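Local coordinates for protein Esterase/lipase (Lactobacillus rhamnosus, PDB 4N5H) that probably hydrolyses carboxylic ester bonds, and may also transfer acyl groups, as an esterase of the alpha/beta hydrolase fold, at residues L53-P58 against P131-D136; M236-Q241 against L295-T300; G114-I119 against E166-S171. The protein carries 1 engineered substitution. All blocks are in the same frame, centred on the assembly; numbering follows the deposited sequence.

All three contacts belong to one alpha/beta hydrolase chain. Interactions 1 and 2 reach the same mixed beta-sheet, through strands 52-58 and 135-136 in the first and strand 235-240 in the second; their centres lie 23 Å apart and their nearest atoms about 11 Å. Interaction 3 joins helices 112-129 and 162-168, its centre 23 Å from that of interaction 1 (nearest atoms about 7 Å) and 27 Å from that of interaction 2, across the chain's centre. Along the chain, interactions 1 and 3 alternate their segments, helix 112-129 leading on to strand 135-136, whereas interaction 2 opens after both have closed. Two thus lie at the sheet and one between helices.

Interaction 1: residues L53-P58 against P131-D136; sequences LNLYYP and PQRGFD
Tyr57 and Phe135 meet with their ring planes 70° apart and centroids separated by 5.8 Å, an oblique aromatic pair. The hydroxyl of Tyr57 lies near the plane of the Phe135 ring, at its edge, with OH 3.6 Å from Phe135 CE1. With CG set beside the backbone N (chi1 -50°), the tyrosine side chain carries its ring to Phe135 and to the turn before it, where Tyr57 CE2 is 3.3 Å from Arg133 O. That carbonyl accepts a hydrogen bond from Arg61, whose guanidinium makes a cation-pi contact with the tyrosine ring. The Tyr57 hydroxyl bonds to Glu38, and its oxygen rests 3.4 Å from Arg133 CG.

Leu55 divides its two methyls: CD1 meets Arg133 CD at 3.5 Å, the two side chains crossing at about a right angle, while CD2 approaches Phe135 CZ at 3.8 Å. The arginine therefore contributes its aliphatic portion here; its guanidinium bonds to Phe129 O and Tyr41 and forms a salt bridge with Glu289 of the second subunit. A leucine in place of Tyr57 would probably leave Glu38 without this hydroxyl partner and open a gap beside Phe135.

The contact joins strand 52-58 of the alpha/beta hydrolase sheet, paired antiparallel with strands 35-42 and 98-102, to the turn leading into strand 135-136, which pairs parallel with strand 66-72; Phe135 packs on Ala98 and on Leu126 of helix 112-129.

Interaction 2: residues M236-Q241 against L295-T300; sequences MLIGGQ and LEMLRT
Met236 reaches from its strand to the helix backbone, its SD lying 3.7 Å from Met297 CA and its CE 3.9 Å from Met297 N. The Met236 side chain is fully extended, all three torsions being close to 180°, which takes the thioether from the strand to the helix. Around this end, Glu296 CG lies 4.1 Å from Met236 CE, and Thr300 OG1 lies 4.0 Å from Met236 SD. Ile238, two residues further along the strand, meets Met297 SD through CD1 at 4.2 Å.

The segment axes run antiparallel, at 178°, and approach to 10.5 Å. This is the alpha-on-beta layering of the alpha/beta hydrolase fold, with helix 288-311 laid against strand 235-240 of the central sheet.

Behind the first shell, Glu296 O accepts both Thr300 N and Thr300 OG1, from opposite faces of its carbonyl plane; the OG1 bond, 2.8 Å long, holds the threonine hydroxyl against its own helix. The Glu296 carboxylate forms a salt bridge with Lys266 on strand 263-268. Further out, Met297 packs on Tyr88 and Leu92 of helix 86-94 and on Ala181, while Met236 and Thr300 both touch Leu179 of strand 179-183.

Interaction 3: residues G114-I119 against E166-S171; sequences GQIQDI and ELFGVS
Ile116 and Phe168 make the apolar part of the contact, the two side chains crossing obliquely. Methyl CG2 of Ile116 is 4.0 Å from Phe168 CD2, and CG1 of the isoleucine lies 4.1 Å from Phe168 CE2, so both branches touch the CD2-CE2 part of the ring. Val170 adds its CG1, 3.8 Å from Gln117 CG and 4.3 Å from Ile116 CG2. Ile158 of helix 147-158 touches Ile116, Phe168 and Val170, so a third helix joins this apolar cluster.

The polar part rests on Gln117. With its chain extended beyond CG (chi2 179°), the carboxamide reaches the end of helix 162-168, where NE2 donates to Phe168 O at 3.1 Å with an N-H...O angle of 151°. The donor is tilted 28° from the carbonyl plane. Nearby, Gly169 O is 3.4 Å from Gln117 NE2.

The backbone turns just after this acceptor: Gly169 has positive phi in a Schellman motif, and a beta carbon at this position would clash with Gln117 NE2, so both the turn and its neighbour favour glycine.

Chemically, the apolar cluster is oriented by fit, whereas the single amide bond from partly exposed Gln117 is directional and gives Phe168 O a side-chain donor.

Interaction 1: residues L53-P58 against P131-D136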
ATOM      1  N   LEU A  53      15.826 -17.371   3.758  1.00 10.75           N
ATOM      2  CA  LEU A  53      16.086 -17.060   2.301  1.00 10.58           C
ATOM      3  C   LEU A  53      14.772 -16.885   1.559  1.00 11.45           C
ATOM      4  O   LEU A  53      13.712 -17.367   2.009  1.00 11.43           O
ATOM      5  CB  LEU A  53      17.067 -18.053   1.633  1.00 10.22           C
ATOM      6  CG  LEU A  53      16.637 -19.505   1.677  1.00 10.69           C
ATOM      7  CD1 LEU A  53      15.636 -19.842   0.553  1.00 11.34           C
ATOM      8  CD2 LEU A  53      17.792 -20.435   1.432  1.00 12.61           C
ATOM      9  N   ASN A  54      14.888 -16.232   0.370  1.00 11.03           N
ATOM     10  CA  ASN A  54      13.799 -16.106  -0.562  1.00 11.21           C
ATOM     11  C   ASN A  54      14.209 -16.805  -1.850  1.00 11.88           C
ATOM     12  O   ASN A  54      15.411 -16.798  -2.235  1.00 12.26           O
ATOM     13  CB  ASN A  54      13.483 -14.646  -0.956  1.00 11.83           C
ATOM     14  CG  ASN A  54      12.946 -13.810   0.211  1.00 11.60           C
ATOM     15  OD1 ASN A  54      12.386 -14.270   1.154  1.00 12.62           O
ATOM     16  ND2 ASN A  54      13.177 -12.549   0.098  1.00 12.60           N
ATOM     17  N   LEU A  55      13.186 -17.302  -2.526  1.00 10.69           N
ATOM     18  CA  LEU A  55      13.300 -17.870  -3.887  1.00 10.81           C
ATOM     19  C   LEU A  55      12.412 -17.092  -4.841  1.00 12.03           C
ATOM     20  O   LEU A  55      11.247 -16.762  -4.566  1.00 11.32           O
ATOM     21  CB  LEU A  55      12.915 -19.338  -3.936  1.00 10.45           C
ATOM     22  CG  LEU A  55      13.610 -20.241  -2.877  1.00 11.04           C
ATOM     23  CD1 LEU A  55      13.139 -21.656  -2.961  1.00 12.21           C
ATOM     24  CD2 LEU A  55      15.125 -20.180  -3.027  1.00 11.19           C
ATOM     25  N   TYR A  56      12.928 -16.897  -6.067  1.00 10.48           N
ATOM     26  CA  TYR A  56      12.233 -16.082  -7.065  1.00 11.51           C
ATOM     27  C   TYR A  56      12.258 -16.865  -8.404  1.00 11.58           C
ATOM     28  O   TYR A  56      13.250 -17.538  -8.760  1.00 11.84           O
ATOM     29  CB  TYR A  56      12.932 -14.742  -7.328  1.00 12.03           C
ATOM     30  CG  TYR A  56      13.281 -13.939  -6.100  1.00 11.84           C
ATOM     31  CD1 TYR A  56      14.388 -14.215  -5.331  1.00 12.14           C
ATOM     32  CD2 TYR A  56      12.514 -12.815  -5.778  1.00 13.93           C
ATOM     33  CE1 TYR A  56      14.717 -13.449  -4.218  1.00 12.06           C
ATOM     34  CE2 TYR A  56      12.866 -12.009  -4.692  1.00 15.34           C
ATOM     35  CZ  TYR A  56      13.962 -12.367  -3.886  1.00 14.69           C
ATOM     36  OH  TYR A  56      14.330 -11.547  -2.836  1.00 14.39           O
ATOM     37  N   TYR A  57      11.177 -16.719  -9.163  1.00 12.39           N
ATOM     38  CA  TYR A  57      11.011 -17.420 -10.424  1.00 11.58           C
ATOM     39  C   TYR A  57      10.166 -16.585 -11.416  1.00 12.46           C
ATOM     40  O   TYR A  57       9.358 -15.782 -11.069  1.00 13.57           O
ATOM     41  CB  TYR A  57      10.098 -18.659 -10.168  1.00 13.88           C
ATOM     42  CG  TYR A  57      10.511 -19.552  -8.997  1.00 13.57           C
ATOM     43  CD1 TYR A  57      10.018 -19.312  -7.749  1.00 11.76           C
ATOM     44  CD2 TYR A  57      11.336 -20.631  -9.153  1.00 16.27           C
ATOM     45  CE1 TYR A  57      10.329 -20.077  -6.681  1.00 13.11           C
ATOM     46  CE2 TYR A  57      11.658 -21.448  -8.093  1.00 14.12           C
ATOM     47  CZ  TYR A  57      11.125 -21.158  -6.817  1.00 12.62           C
ATOM     48  OH  TYR A  57      11.423 -21.991  -5.762  1.00 12.37           O
ATOM     49  N   PRO A  58      10.399 -16.875 -12.690  1.00 14.13           N
ATOM     50  CA  PRO A  58       9.438 -16.251 -13.664  1.00 17.20           C
ATOM     51  C   PRO A  58       8.050 -16.759 -13.390  1.00 17.48           C
ATOM     52  O   PRO A  58       7.921 -17.906 -12.952  1.00 18.85           O
ATOM     53  CB  PRO A  58       9.981 -16.808 -15.016  1.00 17.06           C
ATOM     54  CG  PRO A  58      10.804 -17.976 -14.680  1.00 19.69           C
ATOM     55  CD  PRO A  58      11.337 -17.818 -13.304  1.00 16.07           C
ATOM     56  N   PRO A 131      16.434 -28.374  -6.405  1.00 11.49           N
ATOM     57  CA  PRO A 131      15.976 -29.053  -7.662  1.00 12.61           C
ATOM     58  C   PRO A 131      14.539 -29.469  -7.720  1.00 14.37           C
ATOM     59  O   PRO A 131      13.916 -29.381  -8.782  1.00 17.09           O
ATOM     60  CB  PRO A 131      16.923 -30.245  -7.758  1.00 15.48           C
ATOM     61  CG  PRO A 131      18.172 -29.754  -7.144  1.00 13.66           C
ATOM     62  CD  PRO A 131      17.694 -28.918  -5.928  1.00 13.52           C
ATOM     63  N   GLN A 132      13.988 -29.920  -6.608  1.00 15.23           N
ATOM     64  CA  GLN A 132      12.579 -30.326  -6.577  1.00 14.78           C
ATOM     65  C   GLN A 132      11.623 -29.194  -6.879  1.00 17.06           C
ATOM     66  O   GLN A 132      10.477 -29.468  -7.190  1.00 16.24           O
ATOM     67  CB  GLN A 132      12.270 -30.996  -5.294  1.00 20.33           C
ATOM     68  CG  GLN A 132      12.086 -30.159  -4.195  1.00 21.37           C
ATOM     69  CD  GLN A 132      12.097 -30.942  -2.812  1.00 24.54           C
ATOM     70  OE1 GLN A 132      12.542 -30.383  -1.877  1.00 22.37           O
ATOM     71  NE2 GLN A 132      11.586 -32.194  -2.729  1.00 29.21           N
ATOM     72  N   ARG A 133      12.084 -27.917  -6.741  1.00 15.07           N
ATOM     73  CA  ARG A 133      11.212 -26.775  -6.986  1.00 14.77           C
ATOM     74  C   ARG A 133      11.679 -25.869  -8.097  1.00 15.26           C
ATOM     75  O   ARG A 133      11.200 -24.733  -8.265  1.00 16.64           O
ATOM     76  CB  ARG A 133      10.984 -26.020  -5.657  1.00 13.16           C
ATOM     77  CG  ARG A 133      12.149 -25.260  -5.159  1.00 13.90           C
ATOM     78  CD  ARG A 133      12.016 -24.920  -3.623  1.00 14.17           C
ATOM     79  NE  ARG A 133      12.084 -26.141  -2.829  1.00 14.40           N
ATOM     80  CZ  ARG A 133      11.286 -26.505  -1.864  1.00 12.81           C
ATOM     81  NH1 ARG A 133      10.355 -25.661  -1.361  1.00 12.28           N
ATOM     82  NH2 ARG A 133      11.444 -27.692  -1.373  1.00 14.72           N
ATOM     83  N   GLY A 134      12.559 -26.374  -8.983  1.00 13.73           N
ATOM     84  CA  GLY A 134      12.930 -25.616 -10.155  1.00 16.36           C
ATOM     85  C   GLY A 134      14.317 -25.174 -10.374  1.00 14.86           C
ATOM     86  O   GLY A 134      14.637 -24.600 -11.444  1.00 15.61           O
ATOM     87  N   PHE A 135      15.205 -25.450  -9.436  1.00 13.62           N
ATOM     88  CA  PHE A 135      16.571 -25.010  -9.602  1.00 12.26           C
ATOM     89  C   PHE A 135      17.435 -26.058 -10.327  1.00 13.47           C
ATOM     90  O   PHE A 135      17.610 -27.199  -9.830  1.00 13.95           O
ATOM     91  CB  PHE A 135      17.229 -24.735  -8.229  1.00 13.19           C
ATOM     92  CG  PHE A 135      16.733 -23.470  -7.586  1.00 11.22           C
ATOM     93  CD1 PHE A 135      15.431 -23.378  -7.066  1.00 11.78           C
ATOM     94  CD2 PHE A 135      17.511 -22.298  -7.605  1.00 11.85           C
ATOM     95  CE1 PHE A 135      14.931 -22.182  -6.569  1.00 12.42           C
ATOM     96  CE2 PHE A 135      17.007 -21.095  -7.179  1.00 12.18           C
ATOM     97  CZ  PHE A 135      15.730 -21.035  -6.640  1.00 13.21           C
ATOM     98  N   ASP A 136      18.055 -25.597 -11.424  1.00 13.17           N
ATOM     99  CA  ASP A 136      19.076 -26.373 -12.093  1.00 13.26           C
ATOM    100  C   ASP A 136      20.385 -26.065 -11.499  1.00 13.18           C
ATOM    101  O   ASP A 136      20.921 -24.938 -11.715  1.00 13.84           O
ATOM    102  CB  ASP A 136      19.021 -26.053 -13.591  1.00 15.14           C
ATOM    103  CG  ASP A 136      20.219 -26.597 -14.364  1.00 20.82           C
ATOM    104  OD1 ASP A 136      21.003 -27.419 -13.832  1.00 17.61           O
ATOM    105  OD2 ASP A 136      20.342 -26.093 -15.481  1.00 24.13           O
TER

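Interaction 2: residues M236-Q241 against L295-T300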
ATOM      1  N   MET A 236      33.370 -12.353 -13.171  1.00 13.31           N
ATOM      2  CA  MET A 236      32.996 -11.158 -13.970  1.00 13.67           C
ATOM      3  C   MET A 236      32.944  -9.969 -13.031  1.00 15.17           C
ATOM      4  O   MET A 236      32.251 -10.040 -11.955  1.00 15.85           O
ATOM      5  CB  MET A 236      31.663 -11.355 -14.643  1.00 14.37           C
ATOM      6  CG  MET A 236      31.217 -10.184 -15.484  1.00 15.08           C
ATOM      7  SD  MET A 236      29.623 -10.466 -16.241  1.00 16.43           S
ATOM      8  CE  MET A 236      29.426  -8.912 -17.148  1.00 18.38           C
ATOM      9  N   LEU A 237      33.674  -8.923 -13.337  1.00 14.76           N
ATOM     10  CA  LEU A 237      33.784  -7.789 -12.465  1.00 14.02           C
ATOM     11  C   LEU A 237      33.009  -6.640 -13.096  1.00 15.02           C
ATOM     12  O   LEU A 237      33.309  -6.238 -14.217  1.00 15.32           O
ATOM     13  CB  LEU A 237      35.229  -7.363 -12.235  1.00 15.55           C
ATOM     14  CG  LEU A 237      35.469  -6.112 -11.452  1.00 17.75           C
ATOM     15  CD1 LEU A 237      34.875  -6.278 -10.037  1.00 17.68           C
ATOM     16  CD2 LEU A 237      36.988  -5.824 -11.386  1.00 20.42           C
ATOM     17  N   ILE A 238      32.018  -6.171 -12.346  1.00 13.31           N
ATOM     18  CA  ILE A 238      31.066  -5.121 -12.732  1.00 14.19           C
ATOM     19  C   ILE A 238      31.215  -3.935 -11.852  1.00 14.52           C
ATOM     20  O   ILE A 238      31.279  -4.049 -10.629  1.00 15.05           O
ATOM     21  CB  ILE A 238      29.645  -5.686 -12.654  1.00 13.46           C
ATOM     22  CG1 ILE A 238      29.462  -6.825 -13.637  1.00 16.24           C
ATOM     23  CG2 ILE A 238      28.589  -4.612 -12.833  1.00 15.07           C
ATOM     24  CD1 ILE A 238      28.238  -7.702 -13.378  1.00 17.02           C
ATOM     25  N   GLY A 239      31.193  -2.734 -12.456  1.00 14.07           N
ATOM     26  CA  GLY A 239      31.301  -1.508 -11.673  1.00 16.28           C
ATOM     27  C   GLY A 239      31.616  -0.359 -12.587  1.00 15.51           C
ATOM     28  O   GLY A 239      31.079  -0.292 -13.725  1.00 16.35           O
ATOM     29  N   GLY A 240      32.438   0.568 -12.107  1.00 15.55           N
ATOM     30  CA  GLY A 240      32.792   1.682 -12.960  1.00 17.03           C
ATOM     31  C   GLY A 240      33.507   2.767 -12.250  1.00 14.42           C
ATOM     32  O   GLY A 240      33.608   2.801 -11.019  1.00 14.95           O
ATOM     33  N   GLN A 241      34.005   3.753 -13.040  1.00 15.82           N
ATOM     34  CA  GLN A 241      34.780   4.817 -12.476  1.00 16.72           C
ATOM     35  C   GLN A 241      33.999   5.770 -11.603  1.00 18.05           C
ATOM     36  O   GLN A 241      34.622   6.468 -10.808  1.00 19.70           O
ATOM     37  CB  GLN A 241      35.413   5.622 -13.639  1.00 21.38           C
ATOM     38  CG  GLN A 241      36.294   4.751 -14.459  1.00 24.99           C
ATOM     39  CD  GLN A 241      37.078   5.554 -15.472  1.00 29.88           C
ATOM     40  OE1 GLN A 241      36.519   6.344 -16.221  1.00 21.28           O
ATOM     41  NE2 GLN A 241      38.379   5.287 -15.537  1.00 31.86           N
ATOM     42  N   LEU A 295      21.783  -7.997 -18.173  1.00 14.01           N
ATOM     43  CA  LEU A 295      21.692  -8.955 -19.324  1.00 14.64           C
ATOM     44  C   LEU A 295      23.076  -9.372 -19.757  1.00 14.81           C
ATOM     45  O   LEU A 295      23.253 -10.582 -20.115  1.00 14.17           O
ATOM     46  CB  LEU A 295      20.980  -8.349 -20.478  1.00 15.37           C
ATOM     47  CG  LEU A 295      19.484  -8.115 -20.307  1.00 15.08           C
ATOM     48  CD1 LEU A 295      18.835  -7.498 -21.530  1.00 16.91           C
ATOM     49  CD2 LEU A 295      18.721  -9.426 -19.981  1.00 17.39           C
ATOM     50  N   GLU A 296      24.079  -8.480 -19.744  1.00 13.57           N
ATOM     51  CA  GLU A 296      25.405  -8.896 -20.147  1.00 15.48           C
ATOM     52  C   GLU A 296      25.964  -9.970 -19.218  1.00 14.80           C
ATOM     53  O   GLU A 296      26.582 -10.963 -19.627  1.00 13.62           O
ATOM     54  CB  GLU A 296      26.326  -7.710 -20.263  1.00 15.59           C
ATOM     55  CG  GLU A 296      27.684  -8.087 -20.802  1.00 18.44           C
ATOM     56  CD  GLU A 296      28.439  -6.859 -21.386  1.00 25.41           C
ATOM     57  OE1 GLU A 296      27.778  -5.908 -21.880  1.00 22.64           O
ATOM     58  OE2 GLU A 296      29.701  -6.883 -21.287  1.00 27.75           O
ATOM     59  N   MET A 297      25.726  -9.804 -17.935  1.00 12.35           N
ATOM     60  CA  MET A 297      26.013 -10.847 -16.930  1.00 12.91           C
ATOM     61  C   MET A 297      25.324 -12.168 -17.224  1.00 12.48           C
ATOM     62  O   MET A 297      25.985 -13.244 -17.202  1.00 13.33           O
ATOM     63  CB  MET A 297      25.703 -10.327 -15.552  1.00 13.60           C
ATOM     64  CG  MET A 297      25.946 -11.345 -14.446  1.00 13.26           C
ATOM     65  SD  MET A 297      25.401 -10.807 -12.810  1.00 13.47           S
ATOM     66  CE  MET A 297      23.575 -10.906 -12.987  1.00 14.44           C
ATOM     67  N   LEU A 298      24.030 -12.125 -17.490  1.00 13.30           N
ATOM     68  CA  LEU A 298      23.249 -13.358 -17.708  1.00 12.80           C
ATOM     69  C   LEU A 298      23.720 -14.008 -19.022  1.00 14.20           C
ATOM     70  O   LEU A 298      23.818 -15.270 -19.087  1.00 13.45           O
ATOM     71  CB  LEU A 298      21.752 -13.108 -17.735  1.00 13.37           C
ATOM     72  CG  LEU A 298      21.240 -12.681 -16.339  1.00 13.21           C
ATOM     73  CD1 LEU A 298      19.785 -12.239 -16.547  1.00 15.90           C
ATOM     74  CD2 LEU A 298      21.338 -13.782 -15.286  1.00 13.10           C
ATOM     75  N   ARG A 299      24.056 -13.174 -19.997  1.00 14.51           N
ATOM     76  CA  ARG A 299      24.570 -13.763 -21.270  1.00 15.41           C
ATOM     77  C   ARG A 299      25.960 -14.391 -21.120  1.00 14.44           C
ATOM     78  O   ARG A 299      26.229 -15.423 -21.785  1.00 15.73           O
ATOM     79  CB  ARG A 299      24.567 -12.770 -22.403  1.00 16.26           C
ATOM     80  CG  ARG A 299      23.194 -12.326 -22.865  1.00 17.38           C
ATOM     81  CD  ARG A 299      22.210 -13.443 -23.203  1.00 21.73           C
ATOM     82  NE  ARG A 299      21.392 -14.072 -22.104  1.00 21.66           N
ATOM     83  CZ  ARG A 299      20.272 -13.564 -21.620  1.00 25.32           C
ATOM     84  NH1 ARG A 299      19.852 -12.361 -22.102  1.00 25.69           N
ATOM     85  NH2 ARG A 299      19.549 -14.181 -20.684  1.00 24.31           N
ATOM     86  N   THR A 300      26.833 -13.835 -20.281  1.00 12.87           N
ATOM     87  CA  THR A 300      28.111 -14.414 -20.013  1.00 13.15           C
ATOM     88  C   THR A 300      27.881 -15.769 -19.356  1.00 14.55           C
ATOM     89  O   THR A 300      28.550 -16.799 -19.710  1.00 14.80           O
ATOM     90  CB  THR A 300      28.915 -13.482 -19.126  1.00 13.02           C
ATOM     91  OG1 THR A 300      29.069 -12.242 -19.806  1.00 14.21           O
ATOM     92  CG2 THR A 300      30.305 -14.053 -18.746  1.00 15.34           C
TER

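Interaction 3: residues G114-I119 against E166-S171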
ATOM      1  N   GLY A 114      30.912 -16.526  10.985  1.00 13.81           N
ATOM      2  CA  GLY A 114      29.444 -16.776  11.179  1.00 12.41           C
ATOM      3  C   GLY A 114      28.746 -16.415   9.841  1.00 14.63           C
ATOM      4  O   GLY A 114      27.850 -17.166   9.440  1.00 13.30           O
ATOM      5  N   GLN A 115      29.164 -15.362   9.201  1.00 13.20           N
ATOM      6  CA  GLN A 115      28.543 -14.913   7.894  1.00 13.74           C
ATOM      7  C   GLN A 115      28.760 -15.950   6.808  1.00 13.28           C
ATOM      8  O   GLN A 115      27.829 -16.341   6.075  1.00 12.67           O
ATOM      9  CB  GLN A 115      29.004 -13.517   7.418  1.00 13.62           C
ATOM     10  CG  GLN A 115      28.602 -12.495   8.459  1.00 14.10           C
ATOM     11  CD  GLN A 115      28.834 -11.101   8.018  1.00 16.84           C
ATOM     12  OE1 GLN A 115      29.803 -10.778   7.326  1.00 18.46           O
ATOM     13  NE2 GLN A 115      27.908 -10.253   8.363  1.00 16.39           N
ATOM     14  N   ILE A 116      29.988 -16.441   6.703  1.00 13.67           N
ATOM     15  CA  ILE A 116      30.336 -17.478   5.749  1.00 13.58           C
ATOM     16  C   ILE A 116      29.623 -18.780   6.023  1.00 12.84           C
ATOM     17  O   ILE A 116      29.084 -19.408   5.114  1.00 13.08           O
ATOM     18  CB  ILE A 116      31.882 -17.674   5.691  1.00 12.98           C
ATOM     19  CG1 ILE A 116      32.561 -16.375   5.117  1.00 14.43           C
ATOM     20  CG2 ILE A 116      32.185 -18.975   4.963  1.00 15.02           C
ATOM     21  CD1 ILE A 116      32.376 -16.180   3.602  1.00 15.37           C
ATOM     22  N   GLN A 117      29.474 -19.126   7.295  1.00 12.39           N
ATOM     23  CA  GLN A 117      28.741 -20.347   7.669  1.00 13.61           C
ATOM     24  C   GLN A 117      27.268 -20.225   7.286  1.00 12.36           C
ATOM     25  O   GLN A 117      26.688 -21.195   6.751  1.00 12.97           O
ATOM     26  CB  GLN A 117      28.907 -20.647   9.142  1.00 13.94           C
ATOM     27  CG  GLN A 117      30.283 -21.178   9.425  1.00 14.90           C
ATOM     28  CD  GLN A 117      30.526 -21.492  10.945  1.00 19.97           C
ATOM     29  OE1 GLN A 117      29.716 -21.176  11.807  1.00 22.76           O
ATOM     30  NE2 GLN A 117      31.639 -22.138  11.241  1.00 20.72           N
ATOM     31  N   ASP A 118      26.698 -19.039   7.526  1.00 12.86           N
ATOM     32  CA  ASP A 118      25.281 -18.816   7.123  1.00 12.25           C
ATOM     33  C   ASP A 118      25.112 -18.959   5.633  1.00 12.72           C
ATOM     34  O   ASP A 118      24.214 -19.657   5.144  1.00 12.74           O
ATOM     35  CB  ASP A 118      24.794 -17.438   7.553  1.00 12.06           C
ATOM     36  CG  ASP A 118      24.596 -17.321   9.068  1.00 12.92           C
ATOM     37  OD1 ASP A 118      24.623 -18.370   9.790  1.00 14.44           O
ATOM     38  OD2 ASP A 118      24.409 -16.180   9.552  1.00 14.64           O
ATOM     39  N   ILE A 119      26.012 -18.339   4.887  1.00 11.73           N
ATOM     40  CA  ILE A 119      25.922 -18.481   3.392  1.00 11.26           C
ATOM     41  C   ILE A 119      26.056 -19.906   2.925  1.00 12.64           C
ATOM     42  O   ILE A 119      25.241 -20.391   2.122  1.00 12.32           O
ATOM     43  CB  ILE A 119      26.890 -17.494   2.673  1.00 11.60           C
ATOM     44  CG1 ILE A 119      26.599 -16.051   2.968  1.00 13.68           C
ATOM     45  CG2 ILE A 119      26.919 -17.734   1.220  1.00 12.04           C
ATOM     46  CD1 ILE A 119      27.684 -15.028   2.657  1.00 15.87           C
ATOM     47  N   GLU A 166      38.040 -26.093   6.255  1.00 18.70           N
ATOM     48  CA  GLU A 166      38.309 -26.406   7.684  1.00 20.30           C
ATOM     49  C   GLU A 166      38.411 -25.138   8.467  1.00 19.92           C
ATOM     50  O   GLU A 166      37.859 -25.052   9.584  1.00 21.03           O
ATOM     51  CB  GLU A 166      39.617 -27.160   7.778  1.00 23.20           C
ATOM     52  CG  GLU A 166      39.471 -28.509   7.094  1.00 26.89           C
ATOM     53  CD  GLU A 166      39.152 -29.646   8.004  1.00 38.36           C
ATOM     54  OE1 GLU A 166      39.084 -29.409   9.217  1.00 34.12           O
ATOM     55  OE2 GLU A 166      39.012 -30.791   7.495  1.00 43.10           O
ATOM     56  N   LEU A 167      39.117 -24.136   7.954  1.00 18.38           N
ATOM     57  CA  LEU A 167      39.305 -22.890   8.743  0.50 19.19           C
ATOM     58  C   LEU A 167      37.969 -22.143   8.989  1.00 19.85           C
ATOM     59  O   LEU A 167      37.735 -21.613  10.094  1.00 18.98           O
ATOM     60  CB  LEU A 167      40.335 -21.947   8.106  0.50 22.38           C
ATOM     61  CG  LEU A 167      41.834 -22.266   8.141  0.50 25.30           C
ATOM     62  CD1 LEU A 167      42.558 -21.012   7.633  0.50 25.55           C
ATOM     63  CD2 LEU A 167      42.374 -22.670   9.516  0.50 28.00           C
ATOM     64  N   PHE A 168      37.093 -22.120   7.980  1.00 17.91           N
ATOM     65  CA  PHE A 168      35.839 -21.469   8.122  1.00 16.99           C
ATOM     66  C   PHE A 168      34.747 -22.330   8.720  1.00 18.24           C
ATOM     67  O   PHE A 168      33.660 -21.817   8.919  1.00 16.67           O
ATOM     68  CB  PHE A 168      35.401 -20.872   6.763  1.00 17.22           C
ATOM     69  CG  PHE A 168      36.156 -19.624   6.411  1.00 16.38           C
ATOM     70  CD1 PHE A 168      37.306 -19.686   5.680  1.00 17.36           C
ATOM     71  CD2 PHE A 168      35.694 -18.352   6.823  1.00 15.94           C
ATOM     72  CE1 PHE A 168      38.012 -18.530   5.363  1.00 18.92           C
ATOM     73  CE2 PHE A 168      36.386 -17.168   6.435  1.00 17.25           C
ATOM     74  CZ  PHE A 168      37.541 -17.287   5.733  1.00 18.52           C
ATOM     75  N   GLY A 169      35.032 -23.595   8.986  1.00 18.06           N
ATOM     76  CA  GLY A 169      34.057 -24.497   9.610  1.00 18.61           C
ATOM     77  C   GLY A 169      32.866 -24.778   8.705  1.00 17.93           C
ATOM     78  O   GLY A 169      31.765 -24.903   9.235  1.00 18.02           O
ATOM     79  N   VAL A 170      33.111 -25.014   7.418  1.00 15.36           N
ATOM     80  CA  VAL A 170      32.015 -25.367   6.443  1.00 15.67           C
ATOM     81  C   VAL A 170      32.432 -26.586   5.671  1.00 19.33           C
ATOM     82  O   VAL A 170      33.549 -26.952   5.716  1.00 21.96           O
ATOM     83  CB  VAL A 170      31.694 -24.186   5.475  1.00 15.42           C
ATOM     84  CG1 VAL A 170      31.267 -22.979   6.246  1.00 15.87           C
ATOM     85  CG2 VAL A 170      32.871 -23.782   4.605  1.00 16.75           C
ATOM     86  N   SER A 171      31.456 -27.270   5.133  1.00 22.25           N
ATOM     87  CA  SER A 171      31.683 -28.360   4.174  1.00 25.57           C
ATOM     88  C   SER A 171      31.407 -27.848   2.792  1.00 23.45           C
ATOM     89  O   SER A 171      30.569 -26.993   2.595  1.00 20.25           O
ATOM     90  CB  SER A 171      30.664 -29.461   4.478  1.00 31.18           C
ATOM     91  OG  SER A 171      30.927 -29.991   5.739  1.00 45.01           O
TER